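Long-range contacts in DMATS type aromatic prenyltransferase (Streptomyces coelicolor, PDB 6ZRZ), which transfers a dimethylallyl group from a diphosphate donor to tryptophan, probably at position 5 of the indole ring: residues P76-L81 against L138-G143; A203-R208 against H258-P263; P276-V281 against L323-A328; H296-D301 against P337-Y342. All coordinates share one frame; numbering follows the deposited sequence.

All four contacts belong to the ABBA prenyltransferase barrel, ten antiparallel strands closed round a lumen that holds both substrates, with helices outside. Contacts 1 and 2 each pair neighbouring strands, in series along the chain, their centres about 20 Å apart. Contacts 3 and 4 alternate in sequence: the loop 276-281 and the end of helix 284-297 pack on strands 324-332 and 338-344, neighbours in the sheet; the centres of contacts 3 and 4 lie about 15 Å apart. Contacts 1, 2 and 4 reach the thiodiphosphate from different strands, R79 of contact 1 lying beside R338, T340 and Y342 of contact 4, whereas contact 3 reaches tryptophan. One barrel thus presents donor and acceptor to each other.

Contact 1: residues P76-L81 against L138-G143; sequences PAMRVL and LELRPG. With 6C7 (S-(3-methylbut-2-en-1-yl) trihydrogen thiodiphosphate), chain C.
M78 and L140 meet through methyl groups, M78 CE lying 3.7 Å from L140 CD1. They lie where two neighbouring antiparallel strands of the ABBA barrel pair, on the face turned to the helices outside. The M78 chain is fully extended, with CG anti to the backbone N (chi1 -173°), which carries its flexible thioether obliquely across the leucine branch. V80 and L138 continue this apolar layer side by side, V80 CG1 resting 4.0 Å from L138 CB. Helices 6-20 and 25-39 pack over the layer, so branched and thioether side chains suit it.

Between V80 and L138 the backbones form a hydrogen-bonded pair, closed by L138 N to V80 O at 2.8 Å and the reciprocal bond from V80 N. L140 N adds a third bond, to M78 O, before the chain leaves in an inverse gamma turn centred on L140.

R79 and E139 form the adjoining non-hydrogen-bonded pair on the lumen face. Bends at chi2 and chi3 carry the R79 guanidinium away from E139 and toward the thiodiphosphate, where R79 NH1 donates a nearly straight bond of 2.9 Å to 6C7 O6. R79 NH2 adds a weak bond to O7, while NE is held by S67 OG. A leucine here would probably deprive the diphosphate of a cationic partner and S67 of its bond to the guanidinium. E139 instead pairs weakly with R141. Beyond the strand pairing, one water bridges the two backbones, accepting from M78 N and donating to L140 O at 2.7 Å.

Contact 2: residues A203-R208 against H258-P263; sequences AKVYLR and HSFTDP. With 6C7 (S-(3-methylbut-2-en-1-yl) trihydrogen thiodiphosphate), chain C.
A203 and F260 form a hydrogen-bonded antiparallel pair in the barrel wall, F260 N giving A203 O an almost straight bond of 2.8 Å. The small A203 side chain lies beside F260 CB on the face covered by helix 162-175, and A203 O sits at the edge of the F260 ring. K204 pairs with S259 on the lumen face. Bends at chi3 and chi4 swing its amine toward 6C7 O4 and S259 OG, though both bonds are weak and the position of NZ is less sure. V205 returns to the helix side, where V205 CG2 touches F260 CE2 at 4.0 Å; its backbone exchanges two hydrogen bonds with H258. Y206 faces the lumen again, its CE1 lying 3.5 Å from 6C7 C14, so the aromatic ring borders the prenyl chain. L207 then sets CD2 3.4 Å from H258 NE2, the two side chains crossing at about a right angle; the imidazole nitrogen has its hydrogen bond with S256 OG. Strand alternation thus sorts the chemistry: apolar groups and a histidine seal the outer layer, while a lysine suited to phosphate and a tyrosine suited to an isoprenoid line the donor site.

Contact 3: residues P276-V281 against L323-A328; sequences PVRDYV and LIAYLA. With TRP (tryptophan), chain D.
R278 and Y326 converge on one carboxylate oxygen of the bound tryptophan, with R278 NH1 also 3.2 Å from Y326 CE2. Y326 OH donates to TRP O at 2.6 Å, and R278 NH2 donates a fairly straight bond to the same oxygen at 3.1 Å. The phenol ring does a second job: TRP CH2 lies over the centre of one face, 3.7 Å above the plane. P276 CB makes a CH-pi contact with the opposite face, so the ring is held flat between proline and indole.

Behind this first shell, R278 NH1 donates to A325 O at 2.9 Å, approaching from well above the carbonyl plane although the oxygen lies in the guanidinium plane. R278 CG sits between the backbone N and carbonyl carbon (chi1 60°), and the chain extends from there to NE, long enough to span from the short 3-10 turn that holds V277 and R278 to the substrate. D59 forms a salt bridge with R278 NH2, a second partner for that nitrogen besides the substrate. Farther out, V277 CG1 packs 3.7 Å from I324 CG2 and also touches L327, joining the loop to strand 324-332 of the barrel.

A phenylalanine in place of Y326 would probably leave TRP O without its phenolic donor, with R278 alone of this pair to hold that oxygen. Two donors on one oxygen, one of them cationic, suit an anionic carboxylate and are consistent with selection of a free amino acid.

Contact 4: residues H296-D301 against P337-Y342; sequences HHHGMD and PRVTAY. With 6C7 (S-(3-methylbut-2-en-1-yl) trihydrogen thiodiphosphate), chain C.
H298 and M300 flank G299, which with its positive phi (76°) is the C-prime residue of the Schellman motif that ends helix 284-297, and they point toward P337 and V339 with no hydrogen bond across. The H298 and P337 side chains cross at about a right angle, H298 ND1 3.7 Å from P337 CB. M300 reaches V339 with its terminal methyl: the bend at chi3 (-83°) brings M300 CE to 3.7 Å from V339 CG2. A compact ring, a flexible thioether and a branched valine fit this helix-to-barrel junction, where P337 O is buried without a polar partner.

On the lumen side of the strand, R338 and Y342 serve the thiodiphosphate. R338 NH1 donates to 6C7 O4 at 3.0 Å, and R338 NH2 donates to 6C7 O6, also at 3.0 Å; S69 OG bonds NH2 as well. Y342 OH lies 2.7 Å from 6C7 O8, while Y342 CE1 borders C10 of the prenyl chain. The strand is therefore two-sided: V339, together with P337, meets the turn that ends the helix, and a forked cation inside spans two oxygens of the terminal phosphate, as suits binding of the leaving group in a prenyl transfer.

Contact 1: residues P76-L81 against L138-G143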
# COMPACT_ATOMS: atom_id res chain seq x y z
N PRO A 76 -1.37 -5.98 16.05
CA PRO A 76 -0.94 -5.63 14.70
C PRO A 76 -2.17 -5.73 13.79
O PRO A 76 -2.97 -6.65 14.01
CB PRO A 76 0.12 -6.67 14.31
CG PRO A 76 0.33 -7.57 15.53
CD PRO A 76 -0.63 -7.12 16.62
N ALA A 77 -2.34 -4.78 12.86
CA ALA A 77 -3.46 -4.75 11.88
C ALA A 77 -2.94 -5.19 10.52
O ALA A 77 -1.99 -4.57 10.01
CB ALA A 77 -4.05 -3.37 11.82
N MET A 78 -3.58 -6.21 9.95
CA MET A 78 -3.20 -6.78 8.64
C MET A 78 -4.07 -6.19 7.56
O MET A 78 -5.28 -6.04 7.76
CB MET A 78 -3.36 -8.29 8.65
CG MET A 78 -2.85 -8.92 7.45
SD MET A 78 -3.06 -10.68 7.52
CE MET A 78 -2.92 -11.08 5.77
N ARG A 79 -3.46 -5.82 6.43
CA ARG A 79 -4.19 -5.31 5.27
C ARG A 79 -3.69 -6.05 4.04
O ARG A 79 -2.58 -6.59 4.05
CB ARG A 79 -4.04 -3.79 5.19
CG ARG A 79 -4.41 -3.09 6.50
CD ARG A 79 -3.25 -2.91 7.49
NE ARG A 79 -2.26 -2.16 6.77
CZ ARG A 79 -2.29 -0.84 6.59
NH1 ARG A 79 -3.20 -0.10 7.20
NH2 ARG A 79 -1.36 -0.28 5.84
N VAL A 80 -4.55 -6.16 3.04
CA VAL A 80 -4.17 -6.69 1.72
C VAL A 80 -4.59 -5.69 0.66
O VAL A 80 -5.72 -5.15 0.73
CB VAL A 80 -4.75 -8.09 1.45
CG1 VAL A 80 -6.27 -8.10 1.50
CG2 VAL A 80 -4.21 -8.66 0.15
N LEU A 81 -3.68 -5.43 -0.26
CA LEU A 81 -3.87 -4.53 -1.42
C LEU A 81 -4.00 -5.38 -2.66
O LEU A 81 -3.18 -6.31 -2.83
CB LEU A 81 -2.64 -3.63 -1.55
CG LEU A 81 -2.66 -2.66 -2.72
CD1 LEU A 81 -3.75 -1.62 -2.52
CD2 LEU A 81 -1.31 -1.99 -2.87
N LEU A 138 -8.03 -3.91 1.72
CA LEU A 138 -8.94 -4.45 2.78
C LEU A 138 -8.16 -4.52 4.09
O LEU A 138 -7.11 -5.18 4.11
CB LEU A 138 -9.44 -5.82 2.37
CG LEU A 138 -10.13 -5.87 1.01
CD1 LEU A 138 -10.33 -7.28 0.54
CD2 LEU A 138 -11.42 -5.13 1.06
N GLU A 139 -8.66 -3.86 5.11
CA GLU A 139 -8.18 -4.04 6.51
C GLU A 139 -8.88 -5.28 7.07
O GLU A 139 -10.12 -5.26 7.21
CB GLU A 139 -8.46 -2.81 7.36
CG GLU A 139 -8.05 -3.03 8.84
CD GLU A 139 -8.17 -1.83 9.78
OE1 GLU A 139 -8.63 -0.75 9.33
OE2 GLU A 139 -7.82 -1.99 10.98
N LEU A 140 -8.11 -6.32 7.37
CA LEU A 140 -8.63 -7.65 7.79
C LEU A 140 -8.93 -7.60 9.29
O LEU A 140 -8.16 -8.20 10.09
CB LEU A 140 -7.62 -8.72 7.40
CG LEU A 140 -7.21 -8.70 5.93
CD1 LEU A 140 -6.42 -9.93 5.58
CD2 LEU A 140 -8.44 -8.57 5.03
N ARG A 141 -9.99 -6.88 9.61
CA ARG A 141 -10.52 -6.61 10.97
C ARG A 141 -11.12 -7.87 11.57
O ARG A 141 -11.92 -8.54 10.91
CB ARG A 141 -11.62 -5.56 10.91
CG ARG A 141 -11.14 -4.17 10.57
CD ARG A 141 -12.29 -3.20 10.47
NE ARG A 141 -11.77 -1.88 10.14
CZ ARG A 141 -12.49 -0.87 9.64
NH1 ARG A 141 -13.78 -1.00 9.41
NH2 ARG A 141 -11.88 0.27 9.37
N PRO A 142 -10.86 -8.17 12.85
CA PRO A 142 -11.51 -9.31 13.50
C PRO A 142 -13.03 -9.11 13.40
O PRO A 142 -13.49 -7.98 13.42
CB PRO A 142 -10.98 -9.33 14.96
CG PRO A 142 -10.03 -8.12 15.09
CD PRO A 142 -9.95 -7.43 13.75
N GLY A 143 -13.78 -10.21 13.19
CA GLY A 143 -15.24 -10.18 13.02
C GLY A 143 -15.66 -10.34 11.57
O GLY A 143 -16.88 -10.53 11.35
O4 6C7 C . -3.43 5.19 6.42
P1 6C7 C . -3.52 3.68 5.82
O6 6C7 C . -2.73 2.70 6.60
O5 6C7 C . -5.11 3.31 5.82
O2 6C7 C . -3.14 3.74 4.24
P3 6C7 C . -1.83 3.00 3.62
O8 6C7 C . -0.62 3.79 4.33
O7 6C7 C . -1.74 1.54 3.88
S9 6C7 C . -1.78 3.45 1.87
C10 6C7 C . -0.24 2.67 1.35
C11 6C7 C . -0.65 1.86 0.09
C12 6C7 C . -0.50 2.42 -1.34
C13 6C7 C . -0.92 1.57 -2.52
C14 6C7 C . 0.04 3.83 -1.63
O HOH W 1 -6.00 -7.20 11.31

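Contact 2: residues A203-R208 against H258-P263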
# COMPACT_ATOMS: atom_id res chain seq x y z
N ALA A 203 -10.39 11.19 2.84
CA ALA A 203 -9.70 11.40 1.55
C ALA A 203 -8.20 11.46 1.79
O ALA A 203 -7.76 12.23 2.66
CB ALA A 203 -10.20 12.66 0.91
N LYS A 204 -7.43 10.71 1.00
CA LYS A 204 -5.97 10.60 1.13
C LYS A 204 -5.35 11.02 -0.19
O LYS A 204 -5.72 10.45 -1.23
CB LYS A 204 -5.60 9.18 1.55
CG LYS A 204 -6.05 8.83 2.96
CD LYS A 204 -6.03 7.36 3.26
CE LYS A 204 -4.65 6.81 3.57
NZ LYS A 204 -3.85 7.71 4.45
N VAL A 205 -4.51 12.04 -0.14
CA VAL A 205 -3.73 12.53 -1.31
C VAL A 205 -2.29 12.06 -1.10
O VAL A 205 -1.72 12.37 -0.03
CB VAL A 205 -3.81 14.05 -1.42
CG1 VAL A 205 -3.06 14.55 -2.65
CG2 VAL A 205 -5.25 14.51 -1.44
N TYR A 206 -1.74 11.35 -2.09
CA TYR A 206 -0.35 10.89 -2.09
C TYR A 206 0.48 11.79 -3.00
O TYR A 206 -0.02 12.15 -4.13
CB TYR A 206 -0.25 9.44 -2.54
CG TYR A 206 -0.89 8.46 -1.60
CD1 TYR A 206 -0.13 7.67 -0.78
CD2 TYR A 206 -2.27 8.31 -1.54
CE1 TYR A 206 -0.71 6.75 0.08
CE2 TYR A 206 -2.87 7.40 -0.67
CZ TYR A 206 -2.08 6.62 0.15
OH TYR A 206 -2.62 5.69 1.01
N LEU A 207 1.65 12.18 -2.53
CA LEU A 207 2.65 12.97 -3.29
C LEU A 207 3.88 12.11 -3.51
O LEU A 207 4.29 11.41 -2.58
CB LEU A 207 3.08 14.19 -2.48
CG LEU A 207 2.22 15.44 -2.52
CD1 LEU A 207 0.77 15.17 -2.72
CD2 LEU A 207 2.42 16.22 -1.22
N ARG A 208 4.49 12.22 -4.65
CA ARG A 208 5.80 11.62 -4.88
C ARG A 208 6.86 12.67 -4.54
O ARG A 208 6.63 13.83 -4.84
CB ARG A 208 5.89 11.16 -6.33
CG ARG A 208 7.16 10.42 -6.66
CD ARG A 208 7.17 10.08 -8.13
NE ARG A 208 7.81 11.13 -8.89
CZ ARG A 208 7.32 11.73 -9.99
NH1 ARG A 208 8.06 12.65 -10.60
NH2 ARG A 208 6.14 11.38 -10.51
N HIS A 258 -1.42 12.58 2.79
CA HIS A 258 -2.08 13.68 3.54
C HIS A 258 -3.56 13.34 3.62
O HIS A 258 -4.18 13.23 2.57
CB HIS A 258 -1.75 15.02 2.89
CG HIS A 258 -0.28 15.16 2.61
ND1 HIS A 258 0.55 15.89 3.43
CD2 HIS A 258 0.50 14.61 1.63
CE1 HIS A 258 1.78 15.81 2.99
NE2 HIS A 258 1.78 15.01 1.87
N SER A 259 -4.06 13.14 4.83
CA SER A 259 -5.42 12.66 5.18
C SER A 259 -6.33 13.84 5.51
O SER A 259 -5.98 14.59 6.41
CB SER A 259 -5.36 11.73 6.36
OG SER A 259 -4.82 10.49 5.98
N PHE A 260 -7.46 13.95 4.83
CA PHE A 260 -8.54 14.93 5.11
C PHE A 260 -9.76 14.17 5.65
O PHE A 260 -10.38 13.38 4.87
CB PHE A 260 -8.81 15.75 3.85
CG PHE A 260 -7.60 16.50 3.33
CD1 PHE A 260 -7.38 17.81 3.69
CD2 PHE A 260 -6.68 15.88 2.50
CE1 PHE A 260 -6.27 18.51 3.22
CE2 PHE A 260 -5.58 16.58 2.02
CZ PHE A 260 -5.37 17.89 2.39
N THR A 261 -10.05 14.34 6.94
CA THR A 261 -11.03 13.56 7.74
C THR A 261 -12.14 14.47 8.28
O THR A 261 -13.28 14.02 8.33
CB THR A 261 -10.34 12.83 8.91
OG1 THR A 261 -9.83 13.81 9.80
CG2 THR A 261 -9.21 11.93 8.47
N ASP A 262 -11.83 15.70 8.69
CA ASP A 262 -12.86 16.65 9.23
C ASP A 262 -13.67 17.20 8.06
O ASP A 262 -13.11 17.68 7.09
CB ASP A 262 -12.22 17.78 10.05
CG ASP A 262 -11.75 17.37 11.44
OD1 ASP A 262 -12.55 17.53 12.41
OD2 ASP A 262 -10.57 16.91 11.56
N PRO A 263 -15.03 17.14 8.10
CA PRO A 263 -15.84 17.64 7.00
C PRO A 263 -15.60 19.15 6.79
O PRO A 263 -15.54 19.89 7.77
CB PRO A 263 -17.30 17.33 7.40
CG PRO A 263 -17.24 17.12 8.92
CD PRO A 263 -15.84 16.60 9.21
O4 6C7 C . -3.43 5.19 6.42
P1 6C7 C . -3.52 3.68 5.82
O6 6C7 C . -2.73 2.70 6.60
O5 6C7 C . -5.11 3.31 5.82
O2 6C7 C . -3.14 3.74 4.24
P3 6C7 C . -1.83 3.00 3.62
O8 6C7 C . -0.62 3.79 4.33
O7 6C7 C . -1.74 1.54 3.88
S9 6C7 C . -1.78 3.45 1.87
C10 6C7 C . -0.24 2.67 1.35
C11 6C7 C . -0.65 1.86 0.09
C12 6C7 C . -0.50 2.42 -1.34
C13 6C7 C . -0.92 1.57 -2.52
C14 6C7 C . 0.04 3.83 -1.63

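Contact 3: residues P276-V281 against L323-A328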
# COMPACT_ATOMS: atom_id res chain seq x y z
N PRO A 276 10.78 3.52 0.33
CA PRO A 276 10.95 2.23 -0.36
C PRO A 276 12.28 1.55 0.01
O PRO A 276 13.20 1.51 -0.77
CB PRO A 276 10.89 2.60 -1.83
CG PRO A 276 11.45 4.01 -1.85
CD PRO A 276 11.04 4.65 -0.54
N VAL A 277 12.32 1.02 1.22
CA VAL A 277 13.52 0.47 1.87
C VAL A 277 14.20 -0.56 0.96
O VAL A 277 15.40 -0.71 1.08
CB VAL A 277 13.18 -0.10 3.26
CG1 VAL A 277 12.28 -1.33 3.19
CG2 VAL A 277 14.42 -0.41 4.04
N ARG A 278 13.44 -1.26 0.10
CA ARG A 278 14.00 -2.31 -0.78
C ARG A 278 15.09 -1.76 -1.69
O ARG A 278 15.94 -2.55 -2.12
CB ARG A 278 12.93 -2.96 -1.66
CG ARG A 278 12.19 -2.01 -2.60
CD ARG A 278 11.00 -2.78 -3.12
NE ARG A 278 10.20 -2.13 -4.17
CZ ARG A 278 9.26 -1.20 -4.00
NH1 ARG A 278 9.06 -0.67 -2.82
NH2 ARG A 278 8.58 -0.75 -5.04
N ASP A 279 15.07 -0.47 -1.99
CA ASP A 279 16.07 0.17 -2.88
C ASP A 279 17.31 0.60 -2.12
O ASP A 279 18.23 1.11 -2.80
CB ASP A 279 15.45 1.38 -3.59
CG ASP A 279 14.58 1.02 -4.78
OD1 ASP A 279 14.23 -0.18 -4.95
OD2 ASP A 279 14.23 1.97 -5.53
N TYR A 280 17.38 0.39 -0.80
CA TYR A 280 18.39 1.05 0.09
C TYR A 280 19.06 0.03 1.02
O TYR A 280 19.73 0.44 1.96
CB TYR A 280 17.73 2.19 0.87
CG TYR A 280 17.16 3.24 -0.03
CD1 TYR A 280 17.98 4.02 -0.82
CD2 TYR A 280 15.79 3.40 -0.18
CE1 TYR A 280 17.47 4.95 -1.71
CE2 TYR A 280 15.26 4.34 -1.06
CZ TYR A 280 16.11 5.13 -1.82
OH TYR A 280 15.63 6.03 -2.72
N VAL A 281 18.88 -1.27 0.75
CA VAL A 281 19.47 -2.37 1.56
C VAL A 281 20.17 -3.36 0.63
O VAL A 281 19.81 -3.41 -0.55
CB VAL A 281 18.39 -3.08 2.37
CG1 VAL A 281 17.77 -2.20 3.40
CG2 VAL A 281 17.31 -3.66 1.45
N LEU A 323 11.22 -8.24 -0.31
CA LEU A 323 10.15 -8.78 0.55
C LEU A 323 9.56 -7.65 1.41
O LEU A 323 8.33 -7.48 1.40
CB LEU A 323 10.70 -9.92 1.39
CG LEU A 323 9.66 -10.77 2.05
CD1 LEU A 323 8.72 -11.37 1.01
CD2 LEU A 323 10.32 -11.87 2.89
N ILE A 324 10.40 -6.87 2.08
CA ILE A 324 9.94 -5.62 2.71
C ILE A 324 10.06 -4.52 1.65
O ILE A 324 11.18 -4.03 1.42
CB ILE A 324 10.69 -5.28 4.01
CG1 ILE A 324 10.61 -6.42 5.03
CG2 ILE A 324 10.15 -4.00 4.58
CD1 ILE A 324 11.43 -6.17 6.30
N ALA A 325 8.94 -4.11 1.07
CA ALA A 325 8.92 -3.16 -0.05
C ALA A 325 9.05 -1.73 0.46
O ALA A 325 9.87 -0.96 -0.10
CB ALA A 325 7.67 -3.34 -0.84
N TYR A 326 8.25 -1.36 1.44
CA TYR A 326 8.24 -0.01 2.04
C TYR A 326 8.16 -0.13 3.55
O TYR A 326 7.60 -1.08 4.10
CB TYR A 326 7.01 0.83 1.65
CG TYR A 326 7.00 1.41 0.28
CD1 TYR A 326 7.46 2.69 0.04
CD2 TYR A 326 6.57 0.67 -0.79
CE1 TYR A 326 7.42 3.26 -1.23
CE2 TYR A 326 6.56 1.19 -2.08
CZ TYR A 326 7.00 2.50 -2.31
OH TYR A 326 7.00 3.02 -3.58
N LEU A 327 8.68 0.88 4.21
CA LEU A 327 8.35 1.17 5.60
C LEU A 327 7.68 2.52 5.64
O LEU A 327 8.04 3.40 4.85
CB LEU A 327 9.61 1.17 6.46
CG LEU A 327 10.35 -0.14 6.57
CD1 LEU A 327 11.65 0.07 7.32
CD2 LEU A 327 9.48 -1.22 7.23
N ALA A 328 6.76 2.71 6.56
CA ALA A 328 6.03 3.99 6.69
C ALA A 328 5.93 4.37 8.16
O ALA A 328 5.72 3.46 9.03
CB ALA A 328 4.68 3.86 6.07
N TRP D . 4.58 -0.88 -5.97
CA TRP D . 4.13 0.50 -6.29
C TRP D . 5.21 1.53 -5.91
O TRP D . 6.26 1.22 -5.30
CB TRP D . 2.79 0.82 -5.60
CG TRP D . 2.76 0.60 -4.12
CD1 TRP D . 2.45 -0.55 -3.45
CD2 TRP D . 3.06 1.58 -3.10
NE1 TRP D . 2.53 -0.36 -2.10
CE2 TRP D . 2.89 0.94 -1.85
CE3 TRP D . 3.42 2.93 -3.13
CZ2 TRP D . 3.09 1.61 -0.64
CZ3 TRP D . 3.61 3.59 -1.94
CH2 TRP D . 3.47 2.94 -0.71
OXT TRP D . 5.02 2.73 -6.22

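Contact 4: residues H296-D301 against P337-Y342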
# COMPACT_ATOMS: atom_id res chain seq x y z
N HIS A 296 10.98 -0.46 17.68
CA HIS A 296 11.50 -0.31 19.06
C HIS A 296 11.47 1.16 19.45
O HIS A 296 11.00 1.47 20.57
CB HIS A 296 12.88 -0.91 19.18
CG HIS A 296 12.90 -2.38 18.95
ND1 HIS A 296 14.07 -3.06 18.63
CD2 HIS A 296 11.91 -3.31 18.98
CE1 HIS A 296 13.80 -4.33 18.50
NE2 HIS A 296 12.48 -4.52 18.72
N HIS A 297 11.85 2.04 18.52
CA HIS A 297 11.97 3.51 18.74
C HIS A 297 10.59 4.12 19.02
O HIS A 297 10.55 5.17 19.66
CB HIS A 297 12.68 4.17 17.54
CG HIS A 297 14.16 3.95 17.56
ND1 HIS A 297 15.02 4.55 16.65
CD2 HIS A 297 14.94 3.19 18.38
CE1 HIS A 297 16.26 4.16 16.90
NE2 HIS A 297 16.24 3.33 17.96
N HIS A 298 9.52 3.47 18.58
CA HIS A 298 8.12 3.93 18.74
C HIS A 298 7.38 3.02 19.73
O HIS A 298 6.14 3.04 19.72
CB HIS A 298 7.45 4.05 17.36
CG HIS A 298 7.99 5.21 16.60
ND1 HIS A 298 7.59 6.50 16.87
CD2 HIS A 298 8.95 5.29 15.66
CE1 HIS A 298 8.27 7.33 16.11
NE2 HIS A 298 9.11 6.62 15.36
N GLY A 299 8.14 2.26 20.53
CA GLY A 299 7.69 1.51 21.72
C GLY A 299 6.92 0.23 21.37
O GLY A 299 5.94 -0.07 22.09
N MET A 300 7.33 -0.51 20.33
CA MET A 300 6.56 -1.68 19.84
C MET A 300 7.47 -2.89 19.61
O MET A 300 8.65 -2.70 19.33
CB MET A 300 5.80 -1.32 18.57
CG MET A 300 4.78 -0.22 18.82
SD MET A 300 3.81 0.25 17.39
CE MET A 300 4.94 1.39 16.58
N ASP A 301 6.91 -4.09 19.71
CA ASP A 301 7.63 -5.36 19.49
C ASP A 301 7.72 -5.63 17.99
O ASP A 301 6.77 -5.28 17.27
CB ASP A 301 6.96 -6.53 20.20
CG ASP A 301 7.64 -7.86 19.90
OD1 ASP A 301 8.71 -8.09 20.45
OD2 ASP A 301 7.11 -8.62 19.06
N PRO A 337 2.45 7.84 16.99
CA PRO A 337 2.80 7.39 15.64
C PRO A 337 2.48 5.90 15.42
O PRO A 337 2.47 5.13 16.38
CB PRO A 337 4.31 7.62 15.55
CG PRO A 337 4.59 8.69 16.60
CD PRO A 337 3.56 8.49 17.68
N ARG A 338 2.24 5.54 14.16
CA ARG A 338 1.95 4.18 13.68
C ARG A 338 3.07 3.80 12.71
O ARG A 338 3.52 4.71 11.95
CB ARG A 338 0.52 4.19 13.11
CG ARG A 338 0.07 2.91 12.42
CD ARG A 338 -1.46 2.89 12.23
NE ARG A 338 -1.93 3.93 11.30
CZ ARG A 338 -2.00 3.81 9.97
NH1 ARG A 338 -2.44 4.82 9.24
NH2 ARG A 338 -1.65 2.67 9.39
N VAL A 339 3.58 2.57 12.77
CA VAL A 339 4.65 2.09 11.85
C VAL A 339 4.06 0.97 10.98
O VAL A 339 3.51 0.05 11.53
CB VAL A 339 5.89 1.62 12.61
CG1 VAL A 339 6.95 1.09 11.68
CG2 VAL A 339 6.44 2.70 13.52
N THR A 340 4.21 1.07 9.67
CA THR A 340 3.67 0.04 8.73
C THR A 340 4.81 -0.54 7.90
O THR A 340 5.63 0.23 7.42
CB THR A 340 2.56 0.63 7.85
OG1 THR A 340 1.61 1.25 8.70
CG2 THR A 340 1.85 -0.44 7.05
N ALA A 341 4.82 -1.86 7.75
CA ALA A 341 5.68 -2.61 6.83
C ALA A 341 4.82 -3.18 5.71
O ALA A 341 3.78 -3.82 5.99
CB ALA A 341 6.44 -3.67 7.57
N TYR A 342 5.19 -2.85 4.49
CA TYR A 342 4.57 -3.33 3.25
C TYR A 342 5.36 -4.54 2.81
O TYR A 342 6.58 -4.43 2.63
CB TYR A 342 4.51 -2.19 2.25
CG TYR A 342 3.63 -1.10 2.75
CD1 TYR A 342 2.28 -1.05 2.42
CD2 TYR A 342 4.12 -0.19 3.69
CE1 TYR A 342 1.44 -0.09 2.99
CE2 TYR A 342 3.30 0.81 4.21
CZ TYR A 342 1.96 0.83 3.89
OH TYR A 342 1.16 1.80 4.44
O4 6C7 C . -3.43 5.19 6.42
P1 6C7 C . -3.52 3.68 5.82
O6 6C7 C . -2.73 2.70 6.60
O5 6C7 C . -5.11 3.31 5.82
O2 6C7 C . -3.14 3.74 4.24
P3 6C7 C . -1.83 3.00 3.62
O8 6C7 C . -0.62 3.79 4.33
O7 6C7 C . -1.74 1.54 3.88
S9 6C7 C . -1.78 3.45 1.87
C10 6C7 C . -0.24 2.67 1.35
C11 6C7 C . -0.65 1.86 0.09
C12 6C7 C . -0.50 2.42 -1.34
C13 6C7 C . -0.92 1.57 -2.52
C14 6C7 C . 0.04 3.83 -1.63